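Local coordinates for protein alpha-2,3-sialyltransferase (Campylobacter jejuni, PDB 2P2V) that probably transfers sialic acid from a CMP-sialic acid donor to an acceptor sugar in alpha-2,3 linkage, this chain being most of a longer membrane-associated protein, at residues M9-L13 / I91-F95; L130-Y136 / L216-Y221; Y163-C169 / V223-C229; I211-K215 / N236-L240. All coordinates share one frame; numbering follows the deposited sequence.

Contact 1 of 4, residues M9-L13 / I91-F95; sequences MENEL and IKNIF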
loop_
_atom_site.group_PDB
_atom_site.type_symbol
_atom_site.label_atom_id
_atom_site.label_comp_id
_atom_site.label_asym_id
_atom_site.label_seq_id
_atom_site.Cartn_x
_atom_site.Cartn_y
_atom_site.Cartn_z
ATOM N N MET A 9 3.247 -20.437 17.702
ATOM C CA MET A 9 4.002 -19.304 18.228
ATOM C C MET A 9 3.065 -18.399 19.064
ATOM O O MET A 9 1.838 -18.542 19.004
ATOM C CB MET A 9 4.614 -18.484 17.087
ATOM C CG MET A 9 5.534 -19.214 16.115
ATOM S SD MET A 9 7.063 -19.796 16.861
ATOM C CE MET A 9 6.660 -21.514 17.022
ATOM N N GLU A 10 3.640 -17.473 19.834
ATOM C CA GLU A 10 2.860 -16.374 20.416
ATOM C C GLU A 10 2.471 -15.376 19.316
ATOM O O GLU A 10 3.288 -15.064 18.439
ATOM C CB GLU A 10 3.659 -15.637 21.519
ATOM C CG GLU A 10 3.975 -16.469 22.795
ATOM C CD GLU A 10 4.905 -15.761 23.828
ATOM O OE1 GLU A 10 5.537 -14.721 23.541
ATOM O OE2 GLU A 10 5.023 -16.300 24.958
ATOM N N ASN A 11 1.244 -14.858 19.377
ATOM C CA ASN A 11 0.798 -13.801 18.463
ATOM C C ASN A 11 1.547 -12.503 18.647
ATOM O O ASN A 11 1.794 -11.768 17.684
ATOM C CB ASN A 11 -0.695 -13.531 18.638
ATOM C CG ASN A 11 -1.549 -14.585 17.987
ATOM O OD1 ASN A 11 -2.779 -14.572 18.128
ATOM N ND2 ASN A 11 -0.913 -15.515 17.270
ATOM N N GLU A 12 1.907 -12.218 19.894
ATOM C CA GLU A 12 2.629 -10.999 20.237
ATOM C C GLU A 12 3.482 -11.333 21.443
ATOM O O GLU A 12 3.060 -12.112 22.312
ATOM C CB GLU A 12 1.637 -9.887 20.595
ATOM C CG GLU A 12 2.165 -8.460 20.458
ATOM C CD GLU A 12 1.041 -7.426 20.614
ATOM O OE1 GLU A 12 0.759 -6.673 19.640
ATOM O OE2 GLU A 12 0.426 -7.384 21.715
ATOM N N LEU A 13 4.681 -10.773 21.490
ATOM C CA LEU A 13 5.542 -10.934 22.659
ATOM C C LEU A 13 5.231 -9.776 23.632
ATOM O O LEU A 13 5.634 -8.638 23.404
ATOM C CB LEU A 13 7.031 -10.969 22.234
ATOM C CG LEU A 13 8.076 -11.627 23.146
ATOM C CD1 LEU A 13 9.412 -11.745 22.420
ATOM C CD2 LEU A 13 8.282 -10.855 24.484
ATOM N N ILE A 91 10.094 -22.869 21.541
ATOM C CA ILE A 91 10.438 -21.556 20.959
ATOM C C ILE A 91 9.145 -20.812 20.813
ATOM O O ILE A 91 8.235 -21.255 20.048
ATOM C CB ILE A 91 11.119 -21.731 19.606
ATOM C CG1 ILE A 91 12.442 -22.471 19.798
ATOM C CG2 ILE A 91 11.343 -20.330 18.935
ATOM C CD1 ILE A 91 13.147 -22.929 18.505
ATOM N N LYS A 92 9.000 -19.710 21.563
ATOM C CA LYS A 92 7.766 -18.963 21.540
ATOM C C LYS A 92 7.597 -17.955 20.416
ATOM O O LYS A 92 6.468 -17.618 20.069
ATOM C CB LYS A 92 7.457 -18.314 22.896
ATOM C CG LYS A 92 7.181 -19.384 23.968
ATOM C CD LYS A 92 7.305 -18.764 25.364
ATOM C CE LYS A 92 6.644 -19.651 26.407
ATOM N NZ LYS A 92 5.185 -19.729 26.119
ATOM N N ASN A 93 8.701 -17.492 19.842
ATOM C CA ASN A 93 8.612 -16.450 18.828
ATOM C C ASN A 93 9.792 -16.615 17.907
ATOM O O ASN A 93 10.854 -16.955 18.341
ATOM C CB ASN A 93 8.800 -15.043 19.431
ATOM C CG ASN A 93 7.621 -14.606 20.300
ATOM O OD1 ASN A 93 6.697 -14.021 19.792
ATOM N ND2 ASN A 93 7.687 -14.858 21.623
ATOM N N ILE A 94 9.625 -16.233 16.655
ATOM C CA ILE A 94 10.757 -16.343 15.717
ATOM C C ILE A 94 10.905 -15.028 14.979
ATOM O O ILE A 94 9.975 -14.620 14.289
ATOM C CB ILE A 94 10.536 -17.465 14.636
ATOM C CG1 ILE A 94 10.421 -18.833 15.291
ATOM C CG2 ILE A 94 11.740 -17.421 13.672
ATOM C CD1 ILE A 94 10.001 -19.997 14.302
ATOM N N PHE A 95 12.031 -14.328 15.151
ATOM C CA PHE A 95 12.263 -13.055 14.460
ATOM C C PHE A 95 13.284 -13.201 13.327
ATOM O O PHE A 95 14.236 -13.967 13.465
ATOM C CB PHE A 95 12.905 -12.021 15.352
ATOM C CG PHE A 95 11.958 -11.480 16.425
ATOM C CD1 PHE A 95 11.798 -12.189 17.576
ATOM C CD2 PHE A 95 11.284 -10.289 16.242
ATOM C CE1 PHE A 95 10.914 -11.716 18.601
ATOM C CE2 PHE A 95 10.402 -9.801 17.235
ATOM C CZ PHE A 95 10.261 -10.535 18.416
#
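The side-chain nitrogen of N93 is held by two acceptors: ND2 lies 2.9 Å from E10 OE1 across the contact, and it also donates to the backbone oxygen of K64 on strand 62-68. The glutamate oxygen sits in the plane of the N93 amide, yet it is approached from above its own carboxylate, and the two flat groups are turned 79° against each other. E10 OE2 crosses over the K92 chain near CD (3.4 Å) and forms a long salt bridge of 3.6 Å to K92 NZ; K64 NZ supplies another positive partner. E10 N donates to K92 O at 2.8 Å in an almost straight bond. One residue earlier, the M9 chain, bent at chi2 (-66°) and again at chi3, lays SD against I94 CG1 at 3.8 Å, in the neighbourhood of helix 73-85. L13 closes the other end: its CG touches N93 ND2 at 3.6 Å, and L13 CD1 lies near the plane of the F95 ring, at its edge, 4.1 Å from CE1. An irregular N-terminal segment is thus fastened over the interruption in strand 90-96, next to strand 62-68 in the parallel sheet of a Rossmann-like alpha/beta fold.

Contact 2 of 4, residues L130-Y136 / L216-Y221; sequences LKEFYAY and LLKSIY. With EDO (1,2-ethanediol), chain J.
L217 lays its CD2 methyl over the middle of the F133 ring, 3.5 Å from the centroid, while L216 CD2 does the same to Y136 at 3.5 Å. Both aromatic side chains start with CG anti to the backbone N (F133 chi1 180°, Y136 chi1 154°). At the other end Y221 is sandwiched: L130 CD2 stands over one face, and I220 CG2 of its own helix covers the opposite face. L130 sits at the N-cap of helix 131-144 and the rest lie on that helix or on 207-221; the segments 131-136 and 216-221 run roughly antiparallel (150°), their axes 10.5 Å apart at closest approach, in the helical layer beside the sheet of this alpha/beta fold. Y221 OH reaches the first turn of helix 131-144, where backbone amides lack partners within the helix. It accepts a weak bond from F133 N at 3.3 Å, and water 1, 2.6 Å from Y221 OH, accepts a hydrogen bond from E132 N at 2.8 Å. I220 CD1 packs on E132 CG, and an ethanediol, probably from the crystallisation liquor, donates to both E132 OE1 and I220 O. Further out, Y136 OH is hydrogen-bonded to E212 OE2, and helix 150-161 backs F133, L217, Y221 and L130.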
loop_
_atom_site.group_PDB
_atom_site.type_symbol
_atom_site.label_atom_id
_atom_site.label_comp_id
_atom_site.label_asym_id
_atom_site.label_seq_id
_atom_site.Cartn_x
_atom_site.Cartn_y
_atom_site.Cartn_z
ATOM N N LEU A 130 12.311 2.433 18.633
ATOM C CA LEU A 130 13.403 3.063 19.373
ATOM C C LEU A 130 13.952 4.193 18.494
ATOM O O LEU A 130 15.012 4.083 17.858
ATOM C CB LEU A 130 14.477 2.050 19.821
ATOM C CG LEU A 130 14.062 0.797 20.588
ATOM C CD1 LEU A 130 15.258 -0.074 20.817
ATOM C CD2 LEU A 130 13.494 1.254 21.938
ATOM N N LYS A 131 13.213 5.306 18.436
ATOM C CA LYS A 131 13.448 6.281 17.382
ATOM C C LYS A 131 14.850 6.777 17.311
ATOM O O LYS A 131 15.467 6.771 16.220
ATOM C CB LYS A 131 12.426 7.426 17.432
ATOM C CG LYS A 131 10.995 6.908 17.253
ATOM C CD LYS A 131 10.033 8.074 17.005
ATOM C CE LYS A 131 8.618 7.582 16.684
ATOM N NZ LYS A 131 8.610 6.472 15.673
ATOM N N GLU A 132 15.399 7.192 18.463
ATOM C CA GLU A 132 16.713 7.746 18.467
ATOM C C GLU A 132 17.774 6.682 18.089
ATOM O O GLU A 132 18.689 6.961 17.276
ATOM C CB GLU A 132 17.001 8.387 19.835
ATOM C CG GLU A 132 18.441 8.824 19.964
ATOM C CD GLU A 132 18.734 9.700 21.188
ATOM O OE1 GLU A 132 17.800 9.904 22.005
ATOM O OE2 GLU A 132 19.914 10.147 21.289
ATOM N N PHE A 133 17.631 5.474 18.633
ATOM C CA PHE A 133 18.634 4.396 18.439
ATOM C C PHE A 133 18.565 3.940 16.972
ATOM O O PHE A 133 19.612 3.777 16.279
ATOM C CB PHE A 133 18.354 3.213 19.360
ATOM C CG PHE A 133 19.343 2.104 19.192
ATOM C CD1 PHE A 133 20.624 2.201 19.727
ATOM C CD2 PHE A 133 18.997 0.954 18.425
ATOM C CE1 PHE A 133 21.564 1.171 19.570
ATOM C CE2 PHE A 133 19.974 -0.105 18.226
ATOM C CZ PHE A 133 21.228 0.005 18.783
ATOM N N TYR A 134 17.350 3.851 16.477
ATOM C CA TYR A 134 17.117 3.405 15.069
ATOM C C TYR A 134 17.727 4.377 14.074
ATOM O O TYR A 134 18.366 3.969 13.098
ATOM C CB TYR A 134 15.630 3.304 14.821
ATOM C CG TYR A 134 15.217 2.565 13.545
ATOM C CD1 TYR A 134 14.405 3.167 12.600
ATOM C CD2 TYR A 134 15.500 1.190 13.427
ATOM C CE1 TYR A 134 13.893 2.424 11.495
ATOM C CE2 TYR A 134 15.031 0.440 12.299
ATOM C CZ TYR A 134 14.237 1.064 11.368
ATOM O OH TYR A 134 13.767 0.320 10.277
ATOM N N ALA A 135 17.531 5.690 14.283
ATOM C CA ALA A 135 18.183 6.668 13.435
ATOM C C ALA A 135 19.694 6.613 13.546
ATOM O O ALA A 135 20.417 6.804 12.550
ATOM C CB ALA A 135 17.658 8.100 13.743
ATOM N N TYR A 136 20.211 6.382 14.754
ATOM C CA TYR A 136 21.656 6.293 14.945
ATOM C C TYR A 136 22.268 5.070 14.232
ATOM O O TYR A 136 23.321 5.180 13.542
ATOM C CB TYR A 136 21.934 6.249 16.477
ATOM C CG TYR A 136 23.203 5.565 16.914
ATOM C CD1 TYR A 136 23.193 4.235 17.263
ATOM C CD2 TYR A 136 24.410 6.268 17.040
ATOM C CE1 TYR A 136 24.326 3.592 17.673
ATOM C CE2 TYR A 136 25.594 5.618 17.481
ATOM C CZ TYR A 136 25.515 4.276 17.802
ATOM O OH TYR A 136 26.618 3.566 18.225
ATOM N N LEU A 216 24.844 3.196 24.420
ATOM C CA LEU A 216 23.763 4.089 23.992
ATOM C C LEU A 216 22.375 3.594 24.327
ATOM O O LEU A 216 21.537 4.393 24.747
ATOM C CB LEU A 216 23.869 4.457 22.502
ATOM C CG LEU A 216 22.887 5.534 21.999
ATOM C CD1 LEU A 216 23.135 6.901 22.737
ATOM C CD2 LEU A 216 22.961 5.736 20.475
ATOM N N LEU A 217 22.097 2.303 24.092
ATOM C CA LEU A 217 20.808 1.730 24.468
ATOM C C LEU A 217 20.568 1.965 25.947
ATOM O O LEU A 217 19.461 2.336 26.348
ATOM C CB LEU A 217 20.790 0.220 24.168
ATOM C CG LEU A 217 20.591 -0.105 22.670
ATOM C CD1 LEU A 217 20.913 -1.609 22.447
ATOM C CD2 LEU A 217 19.169 0.259 22.256
ATOM N N LYS A 218 21.610 1.726 26.740
ATOM C CA LYS A 218 21.501 1.875 28.218
ATOM C C LYS A 218 21.259 3.340 28.585
ATOM O O LYS A 218 20.366 3.623 29.369
ATOM C CB LYS A 218 22.769 1.333 28.897
ATOM C CG LYS A 218 22.810 1.435 30.439
ATOM C CD LYS A 218 24.162 0.929 30.921
ATOM C CE LYS A 218 24.236 0.763 32.418
ATOM N NZ LYS A 218 23.391 1.758 33.173
ATOM N N SER A 219 22.008 4.275 27.992
ATOM C CA SER A 219 21.761 5.715 28.328
ATOM C C SER A 219 20.471 6.343 27.831
ATOM O O SER A 219 19.902 7.196 28.516
ATOM C CB SER A 219 22.944 6.666 28.094
ATOM O OG SER A 219 23.671 6.406 26.915
ATOM N N ILE A 220 19.977 5.939 26.654
ATOM C CA ILE A 220 18.694 6.476 26.191
ATOM C C ILE A 220 17.487 5.868 26.883
ATOM O O ILE A 220 16.516 6.569 27.220
ATOM C CB ILE A 220 18.498 6.285 24.621
ATOM C CG1 ILE A 220 19.633 6.892 23.840
ATOM C CG2 ILE A 220 17.217 6.952 24.145
ATOM C CD1 ILE A 220 19.544 6.455 22.337
ATOM N N TYR A 221 17.482 4.543 27.014
ATOM C CA TYR A 221 16.250 3.844 27.401
ATOM C C TYR A 221 16.232 3.428 28.870
ATOM O O TYR A 221 15.250 2.872 29.345
ATOM C CB TYR A 221 15.935 2.654 26.437
ATOM C CG TYR A 221 15.815 3.203 25.015
ATOM C CD1 TYR A 221 14.734 3.984 24.639
ATOM C CD2 TYR A 221 16.834 3.034 24.108
ATOM C CE1 TYR A 221 14.633 4.552 23.390
ATOM C CE2 TYR A 221 16.752 3.595 22.841
ATOM C CZ TYR A 221 15.666 4.339 22.475
ATOM O OH TYR A 221 15.629 4.922 21.202
HETATM C C1 EDO J . 16.549 10.526 26.082
HETATM O O1 EDO J . 16.420 9.471 27.033
HETATM C C2 EDO J . 17.998 10.534 25.617
HETATM O O2 EDO J . 18.043 11.112 24.312
HETATM O O HOH W 1 14.254 7.080 21.007
#

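Contact 3 of 4, residues Y163-C169 / V223-C229; sequences YKTIYLC and VNIYALC
Four backbone hydrogen bonds stitch K164-L168 to N224-Y226 in parallel register. I166 serves as the central rung, its N donating to N224 O at 2.8 Å and its O receiving Y226 N at 2.8 Å, both bonds close to straight. N224 N to K164 O and L168 N to Y226 O extend the ladder at either end. Past L168 it frays: L228 N reaches L168 O only in a weak, bent bond, and water 3 donates to L168 O at 2.7 Å while accepting from C229 N. At the start, water 2 links K164 O, T165 OG1 and N224 OD1.

Packing splits over the two faces. On the one bearing T165, Y167, N224 and Y226, the tyrosine side chains lie side by side and point the same way; their planes are 27° apart and slid so far that the rings barely overlap. T165 CG2 meets the edge of the Y226 ring, 3.7 Å from CE2, and L228 crosses Y167 at about a right angle. On the face of I166, L168, I225 and A227, L168 CD1 presses on I225 CG2 at a tight 3.4 Å, and helix 150-161 lies against I166 and L168; the side chain of L168 is about 8 Å from the bound CMP-sialic acid analogue. Strand 224-227 is the outermost strand at this edge of the sheet within the chain, joined to 165-169 by a crossover through helix 207-221. Regular backbone bonding thus fixes the strand pair, apolar contact seals the helix-covered face, and water takes over where the ladder ends.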
loop_
_atom_site.group_PDB
_atom_site.type_symbol
_atom_site.label_atom_id
_atom_site.label_comp_id
_atom_site.label_asym_id
_atom_site.label_seq_id
_atom_site.Cartn_x
_atom_site.Cartn_y
_atom_site.Cartn_z
ATOM N N TYR A 163 11.653 -5.089 28.204
ATOM C CA TYR A 163 12.525 -5.644 29.227
ATOM C C TYR A 163 13.437 -4.560 29.791
ATOM O O TYR A 163 13.846 -3.611 29.077
ATOM C CB TYR A 163 13.349 -6.806 28.699
ATOM C CG TYR A 163 12.564 -8.051 28.323
ATOM C CD1 TYR A 163 12.232 -8.304 26.983
ATOM C CD2 TYR A 163 12.209 -9.003 29.284
ATOM C CE1 TYR A 163 11.583 -9.415 26.632
ATOM C CE2 TYR A 163 11.542 -10.144 28.937
ATOM C CZ TYR A 163 11.248 -10.359 27.581
ATOM O OH TYR A 163 10.587 -11.488 27.203
ATOM N N LYS A 164 13.769 -4.711 31.074
ATOM C CA LYS A 164 14.474 -3.647 31.823
ATOM C C LYS A 164 15.864 -4.009 32.293
ATOM O O LYS A 164 16.707 -3.118 32.492
ATOM C CB LYS A 164 13.597 -3.154 32.977
ATOM C CG LYS A 164 12.323 -2.468 32.535
ATOM C CD LYS A 164 12.590 -1.319 31.553
ATOM C CE LYS A 164 11.304 -0.613 31.192
ATOM N NZ LYS A 164 11.502 0.246 29.970
ATOM N N THR A 165 16.123 -5.313 32.458
ATOM C CA THR A 165 17.439 -5.779 32.823
ATOM C C THR A 165 17.946 -6.891 31.916
ATOM O O THR A 165 17.384 -7.976 31.897
ATOM C CB THR A 165 17.503 -6.285 34.292
ATOM O OG1 THR A 165 16.852 -5.333 35.144
ATOM C CG2 THR A 165 18.950 -6.390 34.696
ATOM N N ILE A 166 19.059 -6.631 31.249
ATOM C CA ILE A 166 19.660 -7.599 30.311
ATOM C C ILE A 166 20.895 -8.276 30.906
ATOM O O ILE A 166 21.776 -7.586 31.400
ATOM C CB ILE A 166 20.087 -6.852 29.018
ATOM C CG1 ILE A 166 18.880 -6.214 28.360
ATOM C CG2 ILE A 166 20.885 -7.764 28.100
ATOM C CD1 ILE A 166 19.232 -5.131 27.420
ATOM N N TYR A 167 20.987 -9.608 30.815
ATOM C CA TYR A 167 22.178 -10.323 31.202
ATOM C C TYR A 167 22.754 -10.962 29.999
ATOM O O TYR A 167 22.069 -11.778 29.352
ATOM C CB TYR A 167 21.838 -11.433 32.164
ATOM C CG TYR A 167 21.181 -10.896 33.405
ATOM C CD1 TYR A 167 21.925 -10.690 34.580
ATOM C CD2 TYR A 167 19.850 -10.566 33.396
ATOM C CE1 TYR A 167 21.304 -10.160 35.723
ATOM C CE2 TYR A 167 19.204 -10.060 34.542
ATOM C CZ TYR A 167 19.958 -9.876 35.696
ATOM O OH TYR A 167 19.315 -9.355 36.820
ATOM N N LEU A 168 23.996 -10.621 29.709
ATOM C CA LEU A 168 24.619 -11.082 28.479
ATOM C C LEU A 168 25.578 -12.202 28.644
ATOM O O LEU A 168 26.345 -12.239 29.609
ATOM C CB LEU A 168 25.374 -9.935 27.824
ATOM C CG LEU A 168 24.542 -8.709 27.487
ATOM C CD1 LEU A 168 25.528 -7.586 27.144
ATOM C CD2 LEU A 168 23.553 -8.961 26.347
ATOM N N CYS A 169 25.600 -13.099 27.662
ATOM C CA CYS A 169 26.560 -14.157 27.656
ATOM C C CYS A 169 26.804 -14.581 26.221
ATOM O O CYS A 169 26.018 -14.232 25.323
ATOM C CB CYS A 169 26.117 -15.360 28.505
ATOM S SG CYS A 169 24.560 -16.145 27.999
ATOM N N VAL A 223 18.008 1.177 31.082
ATOM C CA VAL A 223 17.909 -0.205 31.457
ATOM C C VAL A 223 19.285 -0.559 31.990
ATOM O O VAL A 223 20.238 0.243 31.891
ATOM C CB VAL A 223 17.528 -1.112 30.198
ATOM C CG1 VAL A 223 16.175 -0.757 29.633
ATOM C CG2 VAL A 223 18.569 -0.960 29.135
ATOM N N ASN A 224 19.418 -1.758 32.546
ATOM C CA ASN A 224 20.670 -2.215 33.097
ATOM C C ASN A 224 21.177 -3.386 32.310
ATOM O O ASN A 224 20.388 -4.229 31.926
ATOM C CB ASN A 224 20.442 -2.579 34.588
ATOM C CG ASN A 224 20.272 -1.318 35.448
ATOM O OD1 ASN A 224 19.202 -1.068 36.041
ATOM N ND2 ASN A 224 21.302 -0.471 35.431
ATOM N N ILE A 225 22.477 -3.405 32.053
ATOM C CA ILE A 225 23.120 -4.448 31.322
ATOM C C ILE A 225 24.273 -5.058 32.120
ATOM O O ILE A 225 25.272 -4.385 32.418
ATOM C CB ILE A 225 23.648 -3.958 29.923
ATOM C CG1 ILE A 225 22.540 -3.193 29.145
ATOM C CG2 ILE A 225 24.246 -5.130 29.183
ATOM C CD1 ILE A 225 22.990 -2.531 27.817
ATOM N N TYR A 226 24.127 -6.346 32.422
ATOM C CA TYR A 226 25.149 -7.116 33.109
ATOM C C TYR A 226 25.784 -8.194 32.270
ATOM O O TYR A 226 25.179 -8.665 31.297
ATOM C CB TYR A 226 24.496 -7.781 34.302
ATOM C CG TYR A 226 23.972 -6.758 35.279
ATOM C CD1 TYR A 226 24.858 -6.074 36.140
ATOM C CD2 TYR A 226 22.634 -6.443 35.325
ATOM C CE1 TYR A 226 24.393 -5.113 37.030
ATOM C CE2 TYR A 226 22.151 -5.495 36.212
ATOM C CZ TYR A 226 23.040 -4.836 37.065
ATOM O OH TYR A 226 22.543 -3.882 37.935
ATOM N N ALA A 227 26.985 -8.599 32.669
ATOM C CA ALA A 227 27.635 -9.806 32.161
ATOM C C ALA A 227 27.360 -11.015 33.061
ATOM O O ALA A 227 27.034 -10.853 34.249
ATOM C CB ALA A 227 29.137 -9.580 32.011
ATOM N N LEU A 228 27.521 -12.228 32.502
ATOM C CA LEU A 228 27.345 -13.475 33.261
ATOM C C LEU A 228 28.614 -14.355 33.249
ATOM O O LEU A 228 28.714 -15.309 34.021
ATOM C CB LEU A 228 26.158 -14.285 32.685
ATOM C CG LEU A 228 24.727 -13.772 32.752
ATOM C CD1 LEU A 228 23.820 -14.710 31.934
ATOM C CD2 LEU A 228 24.207 -13.688 34.186
ATOM N N CYS A 229 29.556 -14.062 32.354
ATOM C CA CYS A 229 30.720 -14.914 32.134
ATOM C C CYS A 229 31.983 -14.255 32.710
ATOM O O CYS A 229 32.447 -13.241 32.206
ATOM C CB CYS A 229 30.873 -15.233 30.648
ATOM S SG CYS A 229 29.259 -15.837 29.961
HETATM O O HOH W 2 16.704 -2.122 35.127
HETATM O O HOH W 3 29.048 -12.439 29.943
#

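Contact 4 of 4, residues I211-K215 / N236-L240; sequences IEALK and NHFPL
I211 sets its CD1 methyl squarely over the imidazole of H237, 3.5 Å from the ring centroid and 5° off the normal. The isoleucine chain is extended beyond CG1 (chi2 164°), which carries the methyl out from helix 207-221, and the two side chains meet at about a right angle. In the plane of the same ring, water 4 sits 2.6 Å from H237 ND1; a weak, 3.4 Å bond from K215 NZ to this water ties the lysine end in as well. F238 points its far ring atom at the helix. CZ touches L214 CB at 3.7 Å, while L214 CD1 leans on the CE1-CZ side of the ring at 3.9 Å. I211 CG2 and K215 CG stand further off, at 4.4 Å and 4.3 Å from F238 CZ, all meeting the ring obliquely. F238 also rests on I225, filling the angle between the helix and strand 224-227, and the side chain of L214 is about 8 Å from the bound CMP-sialic acid analogue. No direct hydrogen bond crosses here: loop 236-240 holds to the helix by CH-pi and apolar contact inside, with one water bridge at the solvent-exposed edge, where the nearby lysine may make a protonated histidine less likely.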
loop_
_atom_site.group_PDB
_atom_site.type_symbol
_atom_site.label_atom_id
_atom_site.label_comp_id
_atom_site.label_asym_id
_atom_site.label_seq_id
_atom_site.Cartn_x
_atom_site.Cartn_y
_atom_site.Cartn_z
ATOM N N ILE A 211 29.996 -2.223 21.569
ATOM C CA ILE A 211 30.023 -1.583 22.880
ATOM C C ILE A 211 29.393 -0.189 22.903
ATOM O O ILE A 211 28.576 0.073 23.746
ATOM C CB ILE A 211 31.448 -1.625 23.583
ATOM C CG1 ILE A 211 31.859 -3.081 23.773
ATOM C CG2 ILE A 211 31.408 -0.854 24.963
ATOM C CD1 ILE A 211 33.343 -3.242 24.061
ATOM N N GLU A 212 29.752 0.691 21.964
ATOM C CA GLU A 212 29.128 2.021 21.914
ATOM C C GLU A 212 27.587 1.953 21.784
ATOM O O GLU A 212 26.835 2.690 22.457
ATOM C CB GLU A 212 29.705 2.776 20.729
ATOM C CG GLU A 212 29.158 4.198 20.583
ATOM C CD GLU A 212 29.609 4.784 19.257
ATOM O OE1 GLU A 212 30.776 5.226 19.183
ATOM O OE2 GLU A 212 28.806 4.763 18.287
ATOM N N ALA A 213 27.113 1.072 20.888
ATOM C CA ALA A 213 25.676 0.901 20.672
ATOM C C ALA A 213 25.004 0.407 21.927
ATOM O O ALA A 213 23.908 0.856 22.267
ATOM C CB ALA A 213 25.422 -0.076 19.514
ATOM N N LEU A 214 25.628 -0.556 22.601
ATOM C CA LEU A 214 25.064 -1.076 23.880
ATOM C C LEU A 214 25.017 -0.005 24.972
ATOM O O LEU A 214 24.038 0.097 25.717
ATOM C CB LEU A 214 25.902 -2.251 24.385
ATOM C CG LEU A 214 25.691 -3.634 23.737
ATOM C CD1 LEU A 214 26.804 -4.619 24.171
ATOM C CD2 LEU A 214 24.305 -4.204 24.059
ATOM N N LYS A 215 26.071 0.783 25.070
ATOM C CA LYS A 215 26.104 1.900 26.048
ATOM C C LYS A 215 25.044 2.945 25.716
ATOM O O LYS A 215 24.381 3.488 26.596
ATOM C CB LYS A 215 27.508 2.513 26.101
ATOM C CG LYS A 215 28.547 1.598 26.798
ATOM C CD LYS A 215 29.829 2.367 27.162
ATOM C CE LYS A 215 30.828 2.459 25.965
ATOM N NZ LYS A 215 32.302 2.471 26.398
ATOM N N ASN A 236 34.883 -6.911 31.180
ATOM C CA ASN A 236 35.725 -5.707 31.256
ATOM C C ASN A 236 35.007 -4.439 30.845
ATOM O O ASN A 236 35.556 -3.344 30.996
ATOM C CB ASN A 236 36.935 -5.844 30.347
ATOM C CG ASN A 236 37.892 -6.923 30.797
ATOM O OD1 ASN A 236 37.858 -7.376 31.946
ATOM N ND2 ASN A 236 38.761 -7.356 29.875
ATOM N N HIS A 237 33.797 -4.585 30.291
ATOM C CA HIS A 237 33.035 -3.433 29.800
ATOM C C HIS A 237 31.694 -3.265 30.425
ATOM O O HIS A 237 31.198 -2.140 30.518
ATOM C CB HIS A 237 32.871 -3.521 28.305
ATOM C CG HIS A 237 34.163 -3.484 27.584
ATOM N ND1 HIS A 237 34.849 -2.310 27.362
ATOM C CD2 HIS A 237 34.916 -4.475 27.058
ATOM C CE1 HIS A 237 35.964 -2.580 26.708
ATOM N NE2 HIS A 237 36.024 -3.884 26.504
ATOM N N PHE A 238 31.103 -4.385 30.838
ATOM C CA PHE A 238 29.877 -4.375 31.613
ATOM C C PHE A 238 30.125 -5.129 32.891
ATOM O O PHE A 238 30.907 -6.105 32.879
ATOM C CB PHE A 238 28.737 -5.006 30.792
ATOM C CG PHE A 238 28.472 -4.240 29.549
ATOM C CD1 PHE A 238 29.169 -4.536 28.378
ATOM C CD2 PHE A 238 27.651 -3.128 29.577
ATOM C CE1 PHE A 238 28.976 -3.768 27.246
ATOM C CE2 PHE A 238 27.448 -2.371 28.434
ATOM C CZ PHE A 238 28.139 -2.690 27.287
ATOM N N PRO A 239 29.496 -4.671 33.995
ATOM C CA PRO A 239 29.633 -5.337 35.294
ATOM C C PRO A 239 29.070 -6.748 35.257
ATOM O O PRO A 239 27.934 -6.957 34.762
ATOM C CB PRO A 239 28.735 -4.494 36.212
ATOM C CG PRO A 239 27.784 -3.782 35.267
ATOM C CD PRO A 239 28.630 -3.487 34.087
ATOM N N LEU A 240 29.832 -7.704 35.800
ATOM C CA LEU A 240 29.248 -8.993 36.149
ATOM C C LEU A 240 28.079 -8.803 37.087
ATOM O O LEU A 240 28.109 -7.994 38.042
ATOM C CB LEU A 240 30.266 -9.962 36.771
ATOM C CG LEU A 240 31.468 -10.432 35.965
ATOM C CD1 LEU A 240 32.417 -11.173 36.916
ATOM C CD2 LEU A 240 31.062 -11.324 34.766
HETATM O O HOH W 4 33.960 0.051 28.084
#

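Overall arrangement
Contact 1 closes before the others open along the chain, whereas contacts 2, 3 and 4 interleave: 130-136, 163-169, 211-215, 216-221, 223-229, then 236-240. Contacts 1 and 3 both reach the same parallel sheet, the first through strand 90-96 alone; their centres are about 21 Å apart, and L13 touches Y163 between them. Contacts 2 and 4 share helix 207-221, which leads into strand 224-227 of contact 3, and Y136 OH is hydrogen-bonded to E212. Contacts 3 and 4 are closest, about 10 Å between centres; A227 N and P239 O make a backbone hydrogen bond. Contacts 2, 3 and 4 gather at the strand 224-227 edge of the Rossmann-like sheet, near the bound donor analogue, while contact 1's N11 packs on K131 of a neighbouring subunit.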